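Local coordinates for protein PKS (Streptomyces albus, PDB 4OQJ) that probably catalyses decarboxylative chain elongation on carrier-protein-bound acyl groups, as a ketosynthase-bearing polyketide synthase of oxazolomycin biosynthesis, at residues I385-L388 with T392-P395; K420-G425 with R429-S434; Y602-A607 with A662-L667; W611-P616 with G669-A674. One frame throughout, in Å; residues are numbered along the deposited sequence.

Interaction 1 of 4, residues I385-L388 with T392-P395; sequences ILML and TLVP
Met387, present as selenomethionine, meets Thr392, Leu393 and Val394 with both its backbone and its side chain. Its carbonyl O accepts the backbone N-H of Thr392, with 2.9 Å between Thr392 N and Met387 O. The hydrogen bond is almost straight (171° at the hydrogen), and the donor lies in the carbonyl plane. Beyond it the side chain reaches across residues 392-394 at an oblique angle: CB of Met387 rests 3.3 Å from Thr392 O, SE comes 4.2 Å from Val394 CG2, and CE closes to 3.5 Å from Leu393 CD2, a tight approach for two methyls. The chain is extended through chi2 (169°) and then folded about the CG-SE bond (chi3 63°), which turns CE toward Leu393 while SE stays by Val394. An unbranched, flexible apolar chain suits a place where two successive residues must be met in turn. Val394 N, 4.1 Å from Met387 CE, is buried here and has no hydrogen-bond partner in the model.

One shell further out, Thr392 OG1 is hydrogen-bonded to His390 O, tying the threonine to the last residue of the helix, and Trp42 of helix 38-46 packs against both Thr392 and Val394. Trp422 touches Met387 and Leu393. Ile385 of the same helix packs on Val25 and Leu28 of strand 23-31. The whole is a tight helix-to-strand turn: the last turn of helix 376-390 is bonded to the start of strand 392-393, which pairs antiparallel with 420-421 within the thiolase-like ketosynthase fold.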
loop_
_atom_site.group_PDB
_atom_site.type_symbol
_atom_site.label_atom_id
_atom_site.label_comp_id
_atom_site.label_asym_id
_atom_site.label_seq_id
_atom_site.Cartn_x
_atom_site.Cartn_y
_atom_site.Cartn_z
ATOM N N ILE A 385 -20.011 -6.468 9.397
ATOM C CA ILE A 385 -19.720 -7.881 9.650
ATOM C C ILE A 385 -20.567 -8.426 10.808
ATOM O O ILE A 385 -21.105 -9.524 10.718
ATOM C CB ILE A 385 -18.224 -8.095 9.953
ATOM C CG1 ILE A 385 -17.404 -7.886 8.681
ATOM C CG2 ILE A 385 -17.971 -9.499 10.517
ATOM C CD1 ILE A 385 -15.906 -7.770 8.920
ATOM N N LEU A 386 -20.698 -7.663 11.889
ATOM C CA LEU A 386 -21.472 -8.124 13.042
ATOM C C LEU A 386 -22.963 -8.239 12.714
ATOM O O LEU A 386 -23.625 -9.195 13.132
ATOM C CB LEU A 386 -21.262 -7.187 14.235
ATOM C CG LEU A 386 -19.831 -7.225 14.803
ATOM C CD1 LEU A 386 -19.592 -6.083 15.773
ATOM C CD2 LEU A 386 -19.562 -8.560 15.503
HETATM N N MSE A 387 -23.491 -7.270 11.975
HETATM C CA MSE A 387 -24.888 -7.301 11.545
HETATM C C MSE A 387 -25.176 -8.568 10.763
HETATM O O MSE A 387 -26.214 -9.199 10.959
HETATM C CB MSE A 387 -25.227 -6.087 10.663
HETATM C CG MSE A 387 -25.266 -4.764 11.374
HETATM SE SE MSE A 387 -25.362 -3.306 10.054
HETATM C CE MSE A 387 -27.072 -3.722 9.251
ATOM N N LEU A 388 -24.259 -8.904 9.848
ATOM C CA LEU A 388 -24.411 -10.054 8.962
ATOM C C LEU A 388 -24.320 -11.363 9.732
ATOM O O LEU A 388 -25.088 -12.292 9.488
ATOM C CB LEU A 388 -23.347 -10.036 7.859
ATOM C CG LEU A 388 -23.558 -9.069 6.690
ATOM C CD1 LEU A 388 -22.259 -8.910 5.891
ATOM C CD2 LEU A 388 -24.673 -9.568 5.795
ATOM N N THR A 392 -29.031 -9.404 11.792
ATOM C CA THR A 392 -29.745 -8.374 12.516
ATOM C C THR A 392 -29.381 -6.987 11.988
ATOM O O THR A 392 -28.201 -6.620 11.926
ATOM C CB THR A 392 -29.419 -8.464 14.013
ATOM O OG1 THR A 392 -29.805 -9.760 14.504
ATOM C CG2 THR A 392 -30.125 -7.380 14.790
ATOM N N LEU A 393 -30.394 -6.221 11.595
ATOM C CA LEU A 393 -30.197 -4.828 11.239
ATOM C C LEU A 393 -30.176 -4.015 12.518
ATOM O O LEU A 393 -30.847 -4.391 13.484
ATOM C CB LEU A 393 -31.309 -4.328 10.314
ATOM C CG LEU A 393 -31.433 -4.933 8.911
ATOM C CD1 LEU A 393 -32.715 -4.438 8.226
ATOM C CD2 LEU A 393 -30.226 -4.603 8.060
ATOM N N VAL A 394 -29.435 -2.907 12.522
ATOM C CA VAL A 394 -29.381 -2.006 13.669
ATOM C C VAL A 394 -29.624 -0.553 13.238
ATOM O O VAL A 394 -29.493 -0.222 12.060
ATOM C CB VAL A 394 -28.029 -2.090 14.414
ATOM C CG1 VAL A 394 -27.734 -3.524 14.876
ATOM C CG2 VAL A 394 -26.890 -1.550 13.533
ATOM N N PRO A 395 -29.983 0.320 14.197
ATOM C CA PRO A 395 -30.325 1.703 13.865
ATOM C C PRO A 395 -29.143 2.540 13.404
ATOM O O PRO A 395 -28.007 2.329 13.838
ATOM C CB PRO A 395 -30.862 2.268 15.186
ATOM C CG PRO A 395 -31.230 1.098 16.003
ATOM C CD PRO A 395 -30.263 0.023 15.612
#

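Interaction 2 of 4, residues K420-G425 with R429-S434; sequences KEWPAG and RRAGVS
Trp422 and Arg429 are laid against each other where the chain passes from the two-stranded antiparallel sheet into strand 430-436 of the large mixed sheet of the thiolase-like ketosynthase fold. Their side chains run past one another in opposite directions. CG anti to the backbone N (chi1 -171°) sets the indole of Trp422 beside its own carbonyl carbon, within reach of the same arginine. The aliphatic part of Arg429, extended from CG to NE, lies over one face of the indole, with Arg429 CD 3.9 Å from the centroid of the five-membered ring of Trp422 and 15° off its normal, a CH-pi contact. Arginine suits both tasks: methylenes for the ring, an end for a backbone acceptor.

The guanidinium stands nearly perpendicular to the indole, planes 84° apart, and presents its NE side to the carbonyl of Trp422. Two bonds to one atom result: Arg429 NE to Trp422 O at 3.0 Å and Arg429 NH2 to Trp422 O at 2.9 Å. The oxygen lies close to the guanidinium plane; NH2 meets it nearly end-on, NE from above the carbonyl plane. This side-on grip fixes the rotation of the group, and CA of Ala424 rests over one of its faces. Glu421 OE2 remains 4.2 Å from Arg429 NH2, too far for a salt bridge. The remaining nitrogen, NH1, is salt-bridged to Glu449.

The indole N-H of Trp422, at NE1, is hydrogen-bonded to Ser324. The six-membered ring of Trp422 points to the strand edge-on: CZ2 is 4.0 Å from Arg430 O, and CH2 meets CB of Ala431 at 4.2 Å.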
loop_
_atom_site.group_PDB
_atom_site.type_symbol
_atom_site.label_atom_id
_atom_site.label_comp_id
_atom_site.label_asym_id
_atom_site.label_seq_id
_atom_site.Cartn_x
_atom_site.Cartn_y
_atom_site.Cartn_z
ATOM N N LYS A 420 -33.702 -5.091 14.330
ATOM C CA LYS A 420 -34.658 -6.128 13.961
ATOM C C LYS A 420 -34.012 -7.168 13.082
ATOM O O LYS A 420 -32.906 -6.954 12.559
ATOM C CB LYS A 420 -35.858 -5.519 13.236
ATOM C CG LYS A 420 -35.505 -4.840 11.919
ATOM C CD LYS A 420 -36.767 -4.590 11.106
ATOM C CE LYS A 420 -36.434 -4.084 9.730
ATOM N NZ LYS A 420 -37.655 -3.698 8.981
ATOM N N GLU A 421 -34.709 -8.282 12.904
ATOM C CA GLU A 421 -34.194 -9.349 12.069
ATOM C C GLU A 421 -33.933 -8.806 10.676
ATOM O O GLU A 421 -34.702 -7.994 10.148
ATOM C CB GLU A 421 -35.157 -10.541 11.988
ATOM C CG GLU A 421 -34.523 -11.762 11.306
ATOM C CD GLU A 421 -35.523 -12.848 10.949
ATOM O OE1 GLU A 421 -36.646 -12.839 11.499
ATOM O OE2 GLU A 421 -35.181 -13.713 10.111
ATOM N N TRP A 422 -32.816 -9.244 10.112
ATOM C CA TRP A 422 -32.445 -8.917 8.752
ATOM C C TRP A 422 -33.194 -9.909 7.870
ATOM O O TRP A 422 -32.905 -11.105 7.921
ATOM C CB TRP A 422 -30.923 -9.025 8.592
ATOM C CG TRP A 422 -30.370 -8.507 7.307
ATOM C CD1 TRP A 422 -31.004 -8.434 6.097
ATOM C CD2 TRP A 422 -29.056 -7.986 7.105
ATOM N NE1 TRP A 422 -30.158 -7.900 5.155
ATOM C CE2 TRP A 422 -28.957 -7.614 5.749
ATOM C CE3 TRP A 422 -27.951 -7.799 7.941
ATOM C CZ2 TRP A 422 -27.793 -7.068 5.209
ATOM C CZ3 TRP A 422 -26.798 -7.263 7.409
ATOM C CH2 TRP A 422 -26.727 -6.895 6.052
ATOM N N PRO A 423 -34.197 -9.436 7.103
ATOM C CA PRO A 423 -35.025 -10.406 6.376
ATOM C C PRO A 423 -34.217 -11.237 5.382
ATOM O O PRO A 423 -33.280 -10.733 4.754
ATOM C CB PRO A 423 -36.051 -9.521 5.643
ATOM C CG PRO A 423 -36.034 -8.216 6.363
ATOM C CD PRO A 423 -34.622 -8.049 6.830
ATOM N N ALA A 424 -34.563 -12.512 5.270
ATOM C CA ALA A 424 -33.977 -13.373 4.256
ATOM C C ALA A 424 -34.398 -12.901 2.857
ATOM O O ALA A 424 -35.442 -12.270 2.700
ATOM C CB ALA A 424 -34.398 -14.817 4.485
ATOM N N GLY A 425 -33.577 -13.203 1.856
ATOM C CA GLY A 425 -33.864 -12.839 0.479
ATOM C C GLY A 425 -33.608 -14.007 -0.457
ATOM O O GLY A 425 -33.324 -15.119 -0.008
ATOM N N ARG A 429 -27.610 -12.790 2.452
ATOM C CA ARG A 429 -27.598 -11.377 2.776
ATOM C C ARG A 429 -26.288 -10.717 2.335
ATOM O O ARG A 429 -25.206 -11.211 2.632
ATOM C CB ARG A 429 -27.814 -11.190 4.269
ATOM C CG ARG A 429 -29.172 -11.717 4.751
ATOM C CD ARG A 429 -29.158 -11.912 6.241
ATOM N NE ARG A 429 -30.458 -12.324 6.764
ATOM C CZ ARG A 429 -30.920 -13.570 6.727
ATOM N NH1 ARG A 429 -30.198 -14.540 6.176
ATOM N NH2 ARG A 429 -32.112 -13.847 7.248
ATOM N N ARG A 430 -26.399 -9.598 1.622
ATOM C CA ARG A 430 -25.230 -8.886 1.130
ATOM C C ARG A 430 -25.304 -7.412 1.480
ATOM O O ARG A 430 -26.388 -6.801 1.455
ATOM C CB ARG A 430 -25.096 -9.044 -0.379
ATOM C CG ARG A 430 -24.774 -10.445 -0.828
ATOM C CD ARG A 430 -25.048 -10.618 -2.311
ATOM N NE ARG A 430 -24.703 -11.965 -2.743
ATOM C CZ ARG A 430 -25.025 -12.487 -3.916
ATOM N NH1 ARG A 430 -25.718 -11.783 -4.807
ATOM N NH2 ARG A 430 -24.651 -13.727 -4.195
ATOM N N ALA A 431 -24.137 -6.850 1.781
ATOM C CA ALA A 431 -24.010 -5.449 2.119
ATOM C C ALA A 431 -22.882 -4.787 1.352
ATOM O O ALA A 431 -21.943 -5.452 0.884
ATOM C CB ALA A 431 -23.772 -5.286 3.618
ATOM N N GLY A 432 -22.979 -3.465 1.241
ATOM C CA GLY A 432 -21.866 -2.652 0.790
ATOM C C GLY A 432 -21.333 -1.780 1.918
ATOM O O GLY A 432 -22.080 -1.344 2.798
ATOM N N VAL A 433 -20.035 -1.524 1.881
ATOM C CA VAL A 433 -19.385 -0.649 2.835
ATOM C C VAL A 433 -18.532 0.368 2.090
ATOM O O VAL A 433 -17.606 -0.014 1.361
ATOM C CB VAL A 433 -18.493 -1.436 3.799
ATOM C CG1 VAL A 433 -17.942 -0.516 4.878
ATOM C CG2 VAL A 433 -19.249 -2.594 4.398
ATOM N N SER A 434 -18.825 1.653 2.287
ATOM C CA SER A 434 -18.098 2.735 1.622
ATOM C C SER A 434 -17.174 3.495 2.550
ATOM O O SER A 434 -17.467 3.682 3.727
ATOM C CB SER A 434 -19.082 3.730 1.007
ATOM O OG SER A 434 -19.821 3.115 -0.026
#

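Interaction 3 of 4, residues Y602-A607 with A662-L667; sequences YATARA and AFLLGL
Thr604 is the one residue of 602-607 that comes within touching distance of 662-667, and it does so at Leu664 and Leu667. Before it, Tyr602 and Ala603 lie on other sides of helix 594-610: Tyr602 packs on Cys577 and Ile636, and Ala603 on Phe570 of helix 568-581. At Thr604 the helix faces its neighbour, and the CA atoms of Thr604 and Leu664 are 7.8 Å apart. CG2 is held anti to the backbone N (OG1 at chi1 -61°), which aims the methyl outward between two leucine ends. CG2 of Thr604 meets Leu667 CD2 at 3.7 Å and Leu664 CD1 at 3.8 Å. The same rotamer turns OG1 back to its own helix, where it is hydrogen-bonded to Val600 O. Threonine thus suits a buried helix face: its methyl does the packing while its hydroxyl is satisfied locally.

Ala605 turns away from the contact, and the CG of Arg606 lies over the face of the Tyr602 ring one turn back. Ala607 again points toward the other helix but stays short of contact. Leu563 of helix 557-566 touches both Thr604 and Leu664. The contact is apolar packing between two helices of the mixed helix-and-strand region distant from the ketosynthase core, consistent with the flanking domain that follows such ketosynthases.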
loop_
_atom_site.group_PDB
_atom_site.type_symbol
_atom_site.label_atom_id
_atom_site.label_comp_id
_atom_site.label_asym_id
_atom_site.label_seq_id
_atom_site.Cartn_x
_atom_site.Cartn_y
_atom_site.Cartn_z
ATOM N N TYR A 602 6.114 -47.663 29.550
ATOM C CA TYR A 602 6.987 -47.420 28.410
ATOM C C TYR A 602 6.196 -46.830 27.253
ATOM O O TYR A 602 6.611 -45.845 26.637
ATOM C CB TYR A 602 7.690 -48.715 27.958
ATOM C CG TYR A 602 8.577 -48.515 26.746
ATOM C CD1 TYR A 602 9.875 -48.041 26.880
ATOM C CD2 TYR A 602 8.117 -48.794 25.469
ATOM C CE1 TYR A 602 10.691 -47.850 25.774
ATOM C CE2 TYR A 602 8.925 -48.613 24.359
ATOM C CZ TYR A 602 10.210 -48.134 24.517
ATOM O OH TYR A 602 11.020 -47.949 23.414
ATOM N N ALA A 603 5.047 -47.426 26.961
ATOM C CA ALA A 603 4.208 -46.942 25.873
ATOM C C ALA A 603 3.727 -45.512 26.145
ATOM O O ALA A 603 3.661 -44.694 25.224
ATOM C CB ALA A 603 3.040 -47.865 25.670
ATOM N N THR A 604 3.387 -45.209 27.398
ATOM C CA THR A 604 2.961 -43.849 27.754
ATOM C C THR A 604 4.119 -42.865 27.513
ATOM O O THR A 604 3.932 -41.802 26.917
ATOM C CB THR A 604 2.488 -43.755 29.229
ATOM O OG1 THR A 604 1.360 -44.611 29.439
ATOM C CG2 THR A 604 2.095 -42.333 29.586
ATOM N N ALA A 605 5.321 -43.238 27.954
ATOM C CA ALA A 605 6.503 -42.396 27.768
ATOM C C ALA A 605 6.785 -42.123 26.293
ATOM O O ALA A 605 7.085 -40.991 25.917
ATOM C CB ALA A 605 7.721 -43.028 28.421
ATOM N N ARG A 606 6.685 -43.148 25.456
ATOM C CA ARG A 606 6.906 -42.959 24.024
ATOM C C ARG A 606 5.813 -42.082 23.392
ATOM O O ARG A 606 6.083 -41.310 22.476
ATOM C CB ARG A 606 6.971 -44.307 23.306
ATOM C CG ARG A 606 8.118 -45.220 23.742
ATOM C CD ARG A 606 9.453 -44.493 23.849
ATOM N NE ARG A 606 9.913 -43.972 22.564
ATOM C CZ ARG A 606 10.662 -42.880 22.410
ATOM N NH1 ARG A 606 11.038 -42.148 23.455
ATOM N NH2 ARG A 606 11.027 -42.510 21.193
ATOM N N ALA A 607 4.581 -42.192 23.876
ATOM C CA ALA A 607 3.510 -41.371 23.329
ATOM C C ALA A 607 3.780 -39.907 23.682
ATOM O O ALA A 607 3.606 -39.023 22.849
ATOM C CB ALA A 607 2.156 -41.820 23.854
ATOM N N ALA A 662 -8.238 -39.674 30.656
ATOM C CA ALA A 662 -8.256 -38.656 31.705
ATOM C C ALA A 662 -6.912 -38.597 32.429
ATOM O O ALA A 662 -6.421 -37.520 32.760
ATOM C CB ALA A 662 -9.358 -38.936 32.683
ATOM N N PHE A 663 -6.311 -39.756 32.675
ATOM C CA PHE A 663 -5.021 -39.774 33.344
ATOM C C PHE A 663 -3.926 -39.225 32.444
ATOM O O PHE A 663 -3.103 -38.414 32.868
ATOM C CB PHE A 663 -4.629 -41.181 33.780
ATOM C CG PHE A 663 -3.188 -41.281 34.171
ATOM C CD1 PHE A 663 -2.766 -40.815 35.404
ATOM C CD2 PHE A 663 -2.245 -41.784 33.289
ATOM C CE1 PHE A 663 -1.426 -40.878 35.767
ATOM C CE2 PHE A 663 -0.904 -41.858 33.646
ATOM C CZ PHE A 663 -0.498 -41.400 34.889
ATOM N N LEU A 664 -3.909 -39.691 31.204
ATOM C CA LEU A 664 -2.899 -39.277 30.245
ATOM C C LEU A 664 -2.930 -37.769 30.010
ATOM O O LEU A 664 -1.892 -37.126 29.935
ATOM C CB LEU A 664 -3.099 -40.004 28.927
ATOM C CG LEU A 664 -2.067 -39.717 27.841
ATOM C CD1 LEU A 664 -0.656 -39.939 28.366
ATOM C CD2 LEU A 664 -2.324 -40.612 26.657
ATOM N N LEU A 665 -4.126 -37.201 29.901
ATOM C CA LEU A 665 -4.257 -35.758 29.679
ATOM C C LEU A 665 -3.783 -34.956 30.899
ATOM O O LEU A 665 -3.187 -33.902 30.761
ATOM C CB LEU A 665 -5.708 -35.400 29.346
ATOM C CG LEU A 665 -6.273 -35.898 28.014
ATOM C CD1 LEU A 665 -7.755 -35.556 27.919
ATOM C CD2 LEU A 665 -5.516 -35.313 26.847
ATOM N N GLY A 666 -4.054 -35.468 32.094
ATOM C CA GLY A 666 -3.577 -34.852 33.321
ATOM C C GLY A 666 -2.066 -34.871 33.425
ATOM O O GLY A 666 -1.452 -33.937 33.953
ATOM N N LEU A 667 -1.474 -35.951 32.922
ATOM C CA LEU A 667 -0.025 -36.104 32.848
ATOM C C LEU A 667 0.588 -35.035 31.943
ATOM O O LEU A 667 1.530 -34.335 32.330
ATOM C CB LEU A 667 0.305 -37.506 32.334
ATOM C CG LEU A 667 1.751 -37.935 32.141
ATOM C CD1 LEU A 667 2.589 -37.635 33.359
ATOM C CD2 LEU A 667 1.769 -39.429 31.849
#

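Interaction 4 of 4, residues W611-P616 with G669-A674; sequences WGSTAP and GRLWTA
Ala615 and Ser613 of the loop 611-616 rest against Leu671, which alone represents helix 660-673 in this small contact. The apolar pair is CB of Ala615 and CD2 of Leu671, 4.3 Å apart. Separately, the other branch of the leucine makes a loose van der Waals approach, Leu671 CD1 lying 4.4 Å from Ser613 OG. The forked end therefore spans two loop residues that both point toward it, and short side chains at 613 and 615 suit a place where the longer leucine bridges the gap.

The hydrogen bonds lie within the loop and beside it. Ser613 OG accepts from Ala615 N at 3.3 Å, an ST turn that sets the bend between the two contacting residues. The same hydroxyl is hydrogen-bonded to Asp676, whose carboxylate also takes the backbone N-H of Thr614. Gly612, with its positive phi of 100°, is the C-prime residue of a Schellman motif ending helix 594-610, a conformation easily adopted by glycine.

Trp611 packs on Leu664 and Ile668 farther back on helix 660-673 and meets Phe683 edge-to-face, whereas Trp672 forms a cation-pi contact with Arg513. Leu671 also packs on strand 547-549, with whose Val548 Pro616 shares a backbone hydrogen bond, while Trp672 turns to strand 465-471.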
loop_
_atom_site.group_PDB
_atom_site.type_symbol
_atom_site.label_atom_id
_atom_site.label_comp_id
_atom_site.label_asym_id
_atom_site.label_seq_id
_atom_site.Cartn_x
_atom_site.Cartn_y
_atom_site.Cartn_z
ATOM N N TRP A 611 4.657 -36.591 21.198
ATOM C CA TRP A 611 3.918 -35.333 21.301
ATOM C C TRP A 611 4.843 -34.182 21.678
ATOM O O TRP A 611 4.387 -33.074 21.993
ATOM C CB TRP A 611 2.788 -35.475 22.320
ATOM C CG TRP A 611 1.674 -36.346 21.838
ATOM C CD1 TRP A 611 1.244 -36.499 20.551
ATOM C CD2 TRP A 611 0.857 -37.199 22.635
ATOM N NE1 TRP A 611 0.204 -37.394 20.501
ATOM C CE2 TRP A 611 -0.057 -37.837 21.771
ATOM C CE3 TRP A 611 0.810 -37.496 24.003
ATOM C CZ2 TRP A 611 -1.005 -38.752 22.224
ATOM C CZ3 TRP A 611 -0.133 -38.399 24.451
ATOM C CH2 TRP A 611 -1.032 -39.012 23.563
ATOM N N GLY A 612 6.145 -34.457 21.653
ATOM C CA GLY A 612 7.155 -33.434 21.826
ATOM C C GLY A 612 7.778 -33.315 23.199
ATOM O O GLY A 612 8.657 -32.477 23.408
ATOM N N SER A 613 7.348 -34.141 24.144
ATOM C CA SER A 613 7.894 -34.058 25.493
ATOM C C SER A 613 9.391 -34.279 25.471
ATOM O O SER A 613 9.885 -35.153 24.752
ATOM C CB SER A 613 7.257 -35.089 26.421
ATOM O OG SER A 613 7.915 -35.076 27.680
ATOM N N THR A 614 10.108 -33.502 26.277
ATOM C CA THR A 614 11.549 -33.674 26.405
ATOM C C THR A 614 11.917 -33.928 27.868
ATOM O O THR A 614 13.091 -33.890 28.237
ATOM C CB THR A 614 12.317 -32.450 25.839
ATOM O OG1 THR A 614 11.855 -31.236 26.448
ATOM C CG2 THR A 614 12.112 -32.356 24.335
ATOM N N ALA A 615 10.905 -34.216 28.687
ATOM C CA ALA A 615 11.112 -34.612 30.080
ATOM C C ALA A 615 11.902 -35.921 30.175
ATOM O O ALA A 615 11.537 -36.904 29.540
ATOM C CB ALA A 615 9.784 -34.770 30.778
ATOM N N PRO A 616 12.978 -35.944 30.979
ATOM C CA PRO A 616 13.699 -37.210 31.168
ATOM C C PRO A 616 12.835 -38.312 31.765
ATOM O O PRO A 616 11.968 -38.049 32.607
ATOM C CB PRO A 616 14.829 -36.838 32.139
ATOM C CG PRO A 616 14.992 -35.379 32.011
ATOM C CD PRO A 616 13.642 -34.820 31.664
ATOM N N GLY A 669 -0.770 -32.265 31.008
ATOM C CA GLY A 669 -1.019 -30.994 31.666
ATOM C C GLY A 669 0.002 -30.690 32.746
ATOM O O GLY A 669 0.530 -29.585 32.808
ATOM N N ARG A 670 0.314 -31.675 33.585
ATOM C CA ARG A 670 1.272 -31.463 34.666
ATOM C C ARG A 670 2.642 -31.123 34.087
ATOM O O ARG A 670 3.300 -30.189 34.545
ATOM C CB ARG A 670 1.362 -32.700 35.575
ATOM C CG ARG A 670 1.445 -32.395 37.067
ATOM C CD ARG A 670 2.775 -31.759 37.437
ATOM N N LEU A 671 3.072 -31.867 33.072
ATOM C CA LEU A 671 4.371 -31.618 32.457
ATOM C C LEU A 671 4.394 -30.246 31.771
ATOM O O LEU A 671 5.334 -29.461 31.935
ATOM C CB LEU A 671 4.703 -32.720 31.450
ATOM C CG LEU A 671 4.891 -34.130 32.031
ATOM C CD1 LEU A 671 5.003 -35.160 30.924
ATOM C CD2 LEU A 671 6.106 -34.190 32.934
ATOM N N TRP A 672 3.351 -29.960 30.997
ATOM C CA TRP A 672 3.332 -28.755 30.183
ATOM C C TRP A 672 3.311 -27.526 31.086
ATOM O O TRP A 672 4.054 -26.591 30.834
ATOM C CB TRP A 672 2.136 -28.748 29.224
ATOM C CG TRP A 672 2.037 -27.463 28.424
ATOM C CD1 TRP A 672 2.705 -27.152 27.271
ATOM C CD2 TRP A 672 1.229 -26.324 28.735
ATOM N NE1 TRP A 672 2.355 -25.894 26.846
ATOM C CE2 TRP A 672 1.447 -25.362 27.734
ATOM C CE3 TRP A 672 0.333 -26.023 29.768
ATOM C CZ2 TRP A 672 0.818 -24.118 27.734
ATOM C CZ3 TRP A 672 -0.294 -24.780 29.766
ATOM C CH2 TRP A 672 -0.048 -23.850 28.751
ATOM N N THR A 673 2.493 -27.527 32.139
ATOM C CA THR A 673 2.430 -26.350 33.019
ATOM C C THR A 673 3.786 -26.118 33.673
ATOM O O THR A 673 4.160 -24.983 33.969
ATOM C CB THR A 673 1.353 -26.458 34.126
ATOM O OG1 THR A 673 1.587 -27.619 34.936
ATOM C CG2 THR A 673 -0.060 -26.492 33.532
ATOM N N ALA A 674 4.533 -27.194 33.871
ATOM C CA ALA A 674 5.831 -27.117 34.532
ATOM C C ALA A 674 6.956 -26.789 33.550
ATOM O O ALA A 674 8.130 -26.750 33.930
ATOM C CB ALA A 674 6.124 -28.432 35.252
#

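Overall arrangement
The four contacts form two pairs set far apart in the chain. Interactions 1 and 2, with centres about 7 Å apart, share the two-stranded sheet of 392-393 and 420-421, joined by a probable hydrogen bond from Leu393 N to Lys420 O (2.8 Å); Trp422 also packs on Leu388. Interactions 3 and 4, with centres about 10 Å apart, both use helix 660-673, and Leu664 of one meets Trp611 of the other. Interactions 1 and 3 are buried. Interaction 3 is purely apolar across its helices, whereas 1 adds a backbone bond. Interactions 2 and 4 are partly buried: an arginine grips a carbonyl in 2, while in 4 the polar bonds stay beside a thin apolar touch.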